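Side-chain contacts in metallo-beta-lactamase FIM-1 (Pseudomonas aeruginosa, PDB 6V3Q), which probably hydrolyses the amide bond of beta-lactam antibiotics to give substituted beta-amino acids, as a zinc-dependent class B beta-lactamase: residues 24-27 and 33-36; 191-196 and 213-218. One frame throughout, in Å; residues are numbered along the deposited sequence.

Contact 1: residues 24-27 and 33-36; sequences SMKH and HVPS
Strands 24-27 and 33-36 run antiparallel, their short axes 4.4 Å apart at closest and their directions 148° apart. Ser24 with Ser36 and Lys26 with Val34 are the hydrogen-bonded pairs. Each pair is joined by two backbone bonds, the straightest being Lys26 N to Val34 O at 3.0 Å. Met25 with Pro35 and His27 with His33 are non-hydrogen-bonded pairs.

Met25, Pro35 and His33 meet on one face of the hairpin. The Met25 chain is bent at chi2 and chi3 (-60° and -72°), which folds its end back over the partner strand. Met25 SD lies 3.5 Å from Pro35 CB. Met25 CE sits 3.5 Å from His33 CB and also touches the proline ring. Met25 and His33 lie roughly perpendicular, with Met25 CB against His33 CD2. The imidazole of His33 is held at its far end by NE2, which is hydrogen-bonded to Lys6 O.

On the other face, Lys26 and Val34 run alongside each other in the same direction. Both CB and CE of Lys26 are 3.6 Å from Val34 CG2, so the aliphatic part of the lysine bends around this methyl. A water bridges the two strands. The water lies 2.7 Å from Ser24 OG and 2.8 Å from Ser36 O.

The contact is the turn end of a hairpin, next to residues 28-32. That loop probably matches the mobile L3 loop flanking the active site in class B1 enzymes. The Ser36 side chain is about 9 Å from the zinc ion. Trp54 NE1 and Gln58 NE2 bond to backbone oxygens of Ser24 and Met25. His33 makes backbone hydrogen bonds to the second subunit. The hairpin, strands 19-27 and 33-43, lies between strands 11-16 and 46-50 of the larger mixed sheet.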
loop_
_atom_site.group_PDB
_atom_site.type_symbol
_atom_site.label_atom_id
_atom_site.label_comp_id
_atom_site.label_asym_id
_atom_site.label_seq_id
_atom_site.Cartn_x
_atom_site.Cartn_y
_atom_site.Cartn_z
ATOM N N SER A 24 -9.478 5.380 6.242
ATOM C CA SER A 24 -9.925 4.134 5.641
ATOM C C SER A 24 -8.863 3.636 4.672
ATOM O O SER A 24 -8.134 4.427 4.068
ATOM C CB SER A 24 -11.264 4.313 4.918
ATOM O OG SER A 24 -11.193 5.348 3.951
ATOM N N MET A 25 -8.784 2.318 4.522
ATOM C CA MET A 25 -7.772 1.688 3.687
ATOM C C MET A 25 -8.414 1.073 2.451
ATOM O O MET A 25 -9.485 0.459 2.533
ATOM C CB MET A 25 -7.012 0.612 4.465
ATOM C CG MET A 25 -6.596 1.048 5.866
ATOM S SD MET A 25 -5.506 2.479 5.870
ATOM C CE MET A 25 -3.984 1.775 5.236
ATOM N N LYS A 26 -7.758 1.246 1.307
ATOM C CA LYS A 26 -8.147 0.582 0.074
ATOM C C LYS A 26 -7.239 -0.619 -0.142
ATOM O O LYS A 26 -6.010 -0.489 -0.106
ATOM C CB LYS A 26 -8.067 1.530 -1.122
ATOM C CG LYS A 26 -8.953 1.114 -2.288
ATOM C CD LYS A 26 -8.213 1.178 -3.615
ATOM C CE LYS A 26 -7.419 2.466 -3.753
ATOM N NZ LYS A 26 -6.889 2.676 -5.127
ATOM N N HIS A 27 -7.847 -1.786 -0.335
ATOM C CA HIS A 27 -7.087 -2.996 -0.610
ATOM C C HIS A 27 -6.564 -2.964 -2.039
ATOM O O HIS A 27 -7.314 -2.692 -2.982
ATOM C CB HIS A 27 -7.965 -4.229 -0.379
ATOM C CG HIS A 27 -7.432 -5.484 -0.997
ATOM N ND1 HIS A 27 -6.453 -6.252 -0.405
ATOM C CD2 HIS A 27 -7.752 -6.111 -2.155
ATOM C CE1 HIS A 27 -6.190 -7.294 -1.172
ATOM N NE2 HIS A 27 -6.962 -7.231 -2.241
ATOM N N HIS A 33 -2.204 -1.795 1.430
ATOM C CA HIS A 33 -3.299 -0.861 1.633
ATOM C C HIS A 33 -2.786 0.553 1.419
ATOM O O HIS A 33 -1.615 0.843 1.666
ATOM C CB HIS A 33 -3.913 -0.988 3.039
ATOM C CG HIS A 33 -4.606 -2.292 3.294
ATOM N ND1 HIS A 33 -3.949 -3.403 3.780
ATOM C CD2 HIS A 33 -5.902 -2.657 3.147
ATOM C CE1 HIS A 33 -4.810 -4.396 3.915
ATOM N NE2 HIS A 33 -6.001 -3.971 3.534
ATOM N N VAL A 34 -3.671 1.429 0.950
ATOM C CA VAL A 34 -3.395 2.855 0.826
ATOM C C VAL A 34 -4.402 3.599 1.689
ATOM O O VAL A 34 -5.607 3.370 1.554
ATOM C CB VAL A 34 -3.456 3.353 -0.632
ATOM C CG1 VAL A 34 -2.313 2.766 -1.441
ATOM C CG2 VAL A 34 -4.783 3.007 -1.290
ATOM N N PRO A 35 -3.972 4.462 2.604
ATOM C CA PRO A 35 -4.915 5.156 3.481
ATOM C C PRO A 35 -5.449 6.446 2.875
ATOM O O PRO A 35 -4.863 7.035 1.964
ATOM C CB PRO A 35 -4.064 5.457 4.723
ATOM C CG PRO A 35 -2.699 5.662 4.168
ATOM C CD PRO A 35 -2.572 4.709 3.000
ATOM N N SER A 36 -6.591 6.875 3.408
ATOM C CA SER A 36 -7.193 8.150 3.047
ATOM C C SER A 36 -7.822 8.762 4.288
ATOM O O SER A 36 -8.482 8.065 5.064
ATOM C CB SER A 36 -8.251 7.996 1.946
ATOM O OG SER A 36 -8.733 9.258 1.528
HETATM O O HOH W 1 -11.265 7.896 4.961
#

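Contact 2: residues 191-196 and 213-218; sequences AVAQRF and ELFELT
The first torsion of Phe215 (chi1 -73°) sets CG opposite the carbonyl carbon and sends the ring across to helix 185-195. In Val192 it is CG1 that stands opposite the backbone N (chi1 176°), and this branch meets the end of the ring.

Ala193 and Val192 touch different parts of the phenyl group. Ala193 CB lies over one face, offset toward the rim. Ala193 CB is 3.9 Å from the centroid of the Phe215 ring and 21° off the normal, a CH-pi contact. Ala193 CB is 3.6 Å from Phe215 CD1. Val192 CG1 comes obliquely and lies 4.0 Å from Phe215 CZ. The side chains of Val192 and Phe215 are roughly perpendicular. The small alanine lets the ring come close to the backbone, with Ala193 CA 3.9 Å from Phe215 CE1. Val189, one turn earlier on the same helix, also packs on Phe215.

A polar link between these regions comes from outside the two segments. Arg212, just before helix 213-226, reaches back with its guanidinium to the carbonyl oxygens of Ala193 and Phe196. It thus bonds to the C-terminal end of the first helix. Within 213-218, Thr218 OG1 donates to Leu214 O at 2.9 Å, and Arg167 N bonds to the same hydroxyl. Thr218 N reaches Leu214 O from the opposite face of its plane.

This is apolar helix-to-helix packing, with the Phe215 ring bridging the two helices. Val192 also rests on Val160 of the smaller sheet. Helices 185-195 and 213-226 lie together in the C-terminal half of the alpha-beta/beta-alpha sandwich of the metallo-beta-lactamase fold.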
loop_
_atom_site.group_PDB
_atom_site.type_symbol
_atom_site.label_atom_id
_atom_site.label_comp_id
_atom_site.label_asym_id
_atom_site.label_seq_id
_atom_site.Cartn_x
_atom_site.Cartn_y
_atom_site.Cartn_z
ATOM N N ALA A 191 -2.250 30.077 -1.742
ATOM C CA ALA A 191 -3.512 30.747 -1.449
ATOM C C ALA A 191 -4.157 30.178 -0.192
ATOM O O ALA A 191 -4.781 30.916 0.580
ATOM C CB ALA A 191 -4.461 30.630 -2.642
ATOM N N VAL A 192 -4.023 28.868 0.027
ATOM C CA VAL A 192 -4.549 28.261 1.244
ATOM C C VAL A 192 -3.758 28.738 2.453
ATOM O O VAL A 192 -4.331 29.102 3.487
ATOM C CB VAL A 192 -4.529 26.726 1.129
ATOM C CG1 VAL A 192 -4.985 26.081 2.433
ATOM C CG2 VAL A 192 -5.389 26.264 -0.039
ATOM N N ALA A 193 -2.426 28.744 2.340
ATOM C CA ALA A 193 -1.583 29.179 3.448
ATOM C C ALA A 193 -1.861 30.626 3.829
ATOM O O ALA A 193 -1.751 30.992 5.004
ATOM C CB ALA A 193 -0.109 29.002 3.087
ATOM N N GLN A 194 -2.225 31.457 2.854
ATOM C CA GLN A 194 -2.500 32.858 3.139
ATOM C C GLN A 194 -3.912 33.061 3.673
ATOM O O GLN A 194 -4.140 33.969 4.481
ATOM C CB GLN A 194 -2.277 33.700 1.881
ATOM C CG GLN A 194 -2.240 35.195 2.142
ATOM C CD GLN A 194 -1.851 35.985 0.910
ATOM O OE1 GLN A 194 -1.226 35.456 -0.008
ATOM N NE2 GLN A 194 -2.223 37.260 0.880
ATOM N N ARG A 195 -4.868 32.235 3.238
ATOM C CA ARG A 195 -6.228 32.347 3.754
ATOM C C ARG A 195 -6.307 31.907 5.212
ATOM O O ARG A 195 -6.995 32.540 6.023
ATOM C CB ARG A 195 -7.186 31.528 2.889
ATOM C CG ARG A 195 -8.619 31.498 3.395
ATOM C CD ARG A 195 -9.201 32.900 3.534
ATOM N NE ARG A 195 -10.605 32.867 3.927
ATOM C CZ ARG A 195 -11.025 32.707 5.177
ATOM N NH1 ARG A 195 -10.148 32.557 6.166
ATOM N NH2 ARG A 195 -12.324 32.692 5.442
ATOM N N PHE A 196 -5.616 30.826 5.562
ATOM C CA PHE A 196 -5.555 30.344 6.939
ATOM C C PHE A 196 -4.133 30.517 7.468
ATOM O O PHE A 196 -3.422 29.550 7.751
ATOM C CB PHE A 196 -6.008 28.886 7.019
ATOM C CG PHE A 196 -7.318 28.615 6.335
ATOM C CD1 PHE A 196 -8.506 29.100 6.859
ATOM C CD2 PHE A 196 -7.361 27.864 5.173
ATOM C CE1 PHE A 196 -9.713 28.848 6.230
ATOM C CE2 PHE A 196 -8.564 27.606 4.539
ATOM C CZ PHE A 196 -9.742 28.098 5.068
ATOM N N GLU A 213 4.842 23.150 7.542
ATOM C CA GLU A 213 5.900 22.710 6.639
ATOM C C GLU A 213 5.346 21.916 5.466
ATOM O O GLU A 213 6.008 21.822 4.427
ATOM C CB GLU A 213 6.937 21.873 7.390
ATOM C CG GLU A 213 6.429 20.537 7.908
ATOM C CD GLU A 213 5.628 20.669 9.188
ATOM O OE1 GLU A 213 5.518 21.798 9.713
ATOM O OE2 GLU A 213 5.111 19.642 9.674
ATOM N N LEU A 214 4.150 21.337 5.613
ATOM C CA LEU A 214 3.487 20.694 4.483
ATOM C C LEU A 214 3.202 21.686 3.364
ATOM O O LEU A 214 3.203 21.310 2.187
ATOM C CB LEU A 214 2.188 20.027 4.942
ATOM C CG LEU A 214 2.327 18.765 5.797
ATOM C CD1 LEU A 214 1.000 18.030 5.895
ATOM C CD2 LEU A 214 3.405 17.861 5.232
ATOM N N PHE A 215 2.946 22.949 3.710
ATOM C CA PHE A 215 2.798 23.983 2.691
ATOM C C PHE A 215 4.105 24.191 1.935
ATOM O O PHE A 215 4.124 24.231 0.700
ATOM C CB PHE A 215 2.338 25.292 3.335
ATOM C CG PHE A 215 0.903 25.281 3.780
ATOM C CD1 PHE A 215 0.519 25.930 4.943
ATOM C CD2 PHE A 215 -0.064 24.632 3.031
ATOM C CE1 PHE A 215 -0.801 25.922 5.355
ATOM C CE2 PHE A 215 -1.390 24.622 3.440
ATOM C CZ PHE A 215 -1.754 25.268 4.602
ATOM N N GLU A 216 5.209 24.335 2.670
ATOM C CA GLU A 216 6.513 24.490 2.031
ATOM C C GLU A 216 6.831 23.297 1.139
ATOM O O GLU A 216 7.287 23.462 0.001
ATOM C CB GLU A 216 7.600 24.665 3.092
ATOM C CG GLU A 216 9.011 24.599 2.532
ATOM C CD GLU A 216 10.066 24.595 3.618
ATOM O OE1 GLU A 216 11.228 24.254 3.315
ATOM O OE2 GLU A 216 9.732 24.929 4.774
ATOM N N LEU A 217 6.588 22.083 1.640
ATOM C CA LEU A 217 6.914 20.880 0.881
ATOM C C LEU A 217 6.153 20.836 -0.439
ATOM O O LEU A 217 6.740 20.597 -1.501
ATOM C CB LEU A 217 6.612 19.639 1.720
ATOM C CG LEU A 217 6.777 18.289 1.017
ATOM C CD1 LEU A 217 8.173 18.182 0.418
ATOM C CD2 LEU A 217 6.499 17.130 1.967
ATOM N N THR A 218 4.837 21.071 -0.393
ATOM C CA THR A 218 4.027 20.983 -1.605
ATOM C C THR A 218 4.345 22.121 -2.566
ATOM O O THR A 218 4.391 21.915 -3.785
ATOM C CB THR A 218 2.539 20.993 -1.252
ATOM O OG1 THR A 218 2.281 20.026 -0.227
ATOM C CG2 THR A 218 1.705 20.652 -2.479
#

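How the contacts relate
From the N terminus, contact 1 comes first. It joins the neighbouring strands 19-27 and 33-43 and closes a hairpin loop of five residues. Between the contacts the chain adds the rest of the larger sheet, with His81 and His83 following strand 74-78, and then passes His145 and Cys164 of the metal site. Contact 2 joins helix 185-195 to helix 213-226 and closes a loop of 16 residues that carries strand 201-203 of the smaller sheet. The two follow in series, neither nested nor crossed. The centres of contact 1 and contact 2 are about 25 Å apart, and the contacts do not touch. One belongs to the larger sheet, the other to helices associated with the smaller sheet.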